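PDB 4LK4: VESB protease from Vibrio cholerae, which probably cleaves peptide bonds as a secreted, trypsin-like serine endopeptidase of the peptidase S1 family. Local coordinates for residues T53-F58 and D103-E108. The protein carries 1 engineered substitution. Numbering follows the deposited sequence.
Sequences TAAHCF and DIAIVE
His-56 and Asp-103 meet through a carboxylate whose two oxygens serve ring and backbone N-H at once. Asp-103 OD2 accepts from His-56 ND1 at 2.7 Å, on its syn side and close to the imidazole plane, although ring and carboxylate planes stand 38° apart. Asp-103 OD1 accepts from His-56 N at 2.8 Å, using its syn lone pair. With CG set between the backbone N and the carbonyl carbon (chi1 83°), His-56 turns the ND1 edge of its ring to the carboxylate; that bond sets the ring's rotation, while OD1 anchors the main chain. Sequence (TAAHC, DIAIV) and geometry match the His–Asp pair of the chymotrypsin-like catalytic triad. Ala-199, probably the engineered substitution, stands where the nucleophile would be; Ser-216 OG is a second partner holding OD2.

Backbone bonds join Thr-53 and Ala-105 as an antiparallel hydrogen-bonded pair: Thr-53 N to Ala-105 O, 3.1 Å, and Ala-105 N to Thr-53 O, 3.0 Å.

Small Ala-105 lets the turn lie close, its CB 3.7 Å from Ala-55 CA and at the Phe-58 ring edge. Phe-58 CZ meets Val-107 CG2 obliquely at 3.6 Å, apolar groups suited to a buried site.

Strands 50-53 and 105-109 are neighbours in the six-stranded barrel; strand 82-91 flanks the latter, and the Cys-41–Cys-57 disulfide ties the turn to strand 39-46.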
loop_
_atom_site.group_PDB
_atom_site.type_symbol
_atom_site.label_atom_id
_atom_site.label_comp_id
_atom_site.label_asym_id
_atom_site.label_seq_id
_atom_site.Cartn_x
_atom_site.Cartn_y
_atom_site.Cartn_z
ATOM N N THR A 53 0.929 -0.342 -3.917
ATOM C CA THR A 53 2.382 -0.336 -3.850
ATOM C C THR A 53 2.833 -1.057 -2.594
ATOM O O THR A 53 2.024 -1.689 -1.939
ATOM C CB THR A 53 2.920 1.106 -3.904
ATOM O OG1 THR A 53 4.325 1.066 -4.167
ATOM C CG2 THR A 53 2.723 1.812 -2.611
ATOM N N ALA A 54 4.110 -0.966 -2.261
ATOM C CA ALA A 54 4.699 -1.680 -1.140
ATOM C C ALA A 54 4.747 -0.741 0.061
ATOM O O ALA A 54 4.965 0.450 -0.111
ATOM C CB ALA A 54 6.098 -2.139 -1.516
ATOM N N ALA A 55 4.529 -1.228 1.280
ATOM C CA ALA A 55 4.575 -0.293 2.439
ATOM C C ALA A 55 5.965 0.242 2.716
ATOM O O ALA A 55 6.120 1.398 3.113
ATOM C CB ALA A 55 4.022 -0.926 3.695
ATOM N N HIS A 56 6.992 -0.570 2.528
ATOM C CA HIS A 56 8.311 -0.082 2.914
ATOM C C HIS A 56 8.848 1.066 2.038
ATOM O O HIS A 56 9.763 1.750 2.444
ATOM C CB HIS A 56 9.322 -1.212 3.004
ATOM C CG HIS A 56 9.919 -1.577 1.702
ATOM N ND1 HIS A 56 9.431 -2.610 0.932
ATOM C CD2 HIS A 56 10.981 -1.067 1.034
ATOM C CE1 HIS A 56 10.165 -2.719 -0.157
ATOM N NE2 HIS A 56 11.110 -1.795 -0.121
ATOM N N CYS A 57 8.271 1.294 0.864
ATOM C CA CYS A 57 8.551 2.509 0.077
ATOM C C CYS A 57 8.341 3.796 0.888
ATOM O O CYS A 57 8.856 4.863 0.525
ATOM C CB CYS A 57 7.639 2.555 -1.151
ATOM S SG CYS A 57 7.963 1.223 -2.334
ATOM N N PHE A 58 7.554 3.718 1.961
ATOM C CA PHE A 58 7.263 4.895 2.757
ATOM C C PHE A 58 7.813 4.843 4.167
ATOM O O PHE A 58 7.433 5.662 4.968
ATOM C CB PHE A 58 5.753 5.153 2.768
ATOM C CG PHE A 58 5.152 5.177 1.409
ATOM C CD1 PHE A 58 5.359 6.242 0.584
ATOM C CD2 PHE A 58 4.405 4.132 0.954
ATOM C CE1 PHE A 58 4.838 6.280 -0.672
ATOM C CE2 PHE A 58 3.878 4.156 -0.304
ATOM C CZ PHE A 58 4.117 5.229 -1.134
ATOM N N ASP A 103 3.799 -6.299 3.556
ATOM C CA ASP A 103 4.421 -5.166 2.907
ATOM C C ASP A 103 3.503 -4.666 1.819
ATOM O O ASP A 103 3.691 -4.952 0.653
ATOM C CB ASP A 103 5.773 -5.569 2.332
ATOM C CG ASP A 103 6.602 -4.387 1.860
ATOM O OD1 ASP A 103 6.289 -3.228 2.210
ATOM O OD2 ASP A 103 7.596 -4.638 1.130
ATOM N N ILE A 104 2.487 -3.917 2.219
ATOM C CA ILE A 104 1.547 -3.413 1.267
ATOM C C ILE A 104 1.007 -2.074 1.719
ATOM O O ILE A 104 0.868 -1.826 2.910
ATOM C CB ILE A 104 0.421 -4.424 1.070
ATOM C CG1 ILE A 104 -0.498 -3.996 -0.076
ATOM C CG2 ILE A 104 -0.355 -4.635 2.366
ATOM C CD1 ILE A 104 -1.491 -5.060 -0.483
ATOM N N ALA A 105 0.700 -1.230 0.732
ATOM C CA ALA A 105 0.212 0.116 0.978
ATOM C C ALA A 105 -0.662 0.625 -0.146
ATOM O O ALA A 105 -0.514 0.216 -1.266
ATOM C CB ALA A 105 1.392 1.071 1.174
ATOM N N ILE A 106 -1.537 1.567 0.179
ATOM C CA ILE A 106 -2.366 2.259 -0.805
ATOM C C ILE A 106 -1.978 3.733 -0.795
ATOM O O ILE A 106 -1.844 4.328 0.265
ATOM C CB ILE A 106 -3.873 2.177 -0.451
ATOM C CG1 ILE A 106 -4.373 0.738 -0.568
ATOM C CG2 ILE A 106 -4.710 3.109 -1.320
ATOM C CD1 ILE A 106 -4.183 0.139 -1.943
ATOM N N VAL A 107 -1.802 4.304 -1.981
ATOM C CA VAL A 107 -1.643 5.736 -2.095
ATOM C C VAL A 107 -2.960 6.285 -2.616
ATOM O O VAL A 107 -3.409 5.899 -3.685
ATOM C CB VAL A 107 -0.485 6.112 -3.029
ATOM C CG1 VAL A 107 -0.272 7.620 -3.034
ATOM C CG2 VAL A 107 0.789 5.393 -2.595
ATOM N N GLU A 108 -3.596 7.144 -1.815
ATOM C CA GLU A 108 -4.777 7.863 -2.207
ATOM C C GLU A 108 -4.281 9.153 -2.833
ATOM O O GLU A 108 -3.454 9.835 -2.248
ATOM C CB GLU A 108 -5.577 8.146 -0.960
ATOM C CG GLU A 108 -6.894 8.858 -1.190
ATOM C CD GLU A 108 -7.545 9.310 0.096
ATOM O OE1 GLU A 108 -8.016 8.424 0.852
ATOM O OE2 GLU A 108 -7.587 10.550 0.335
#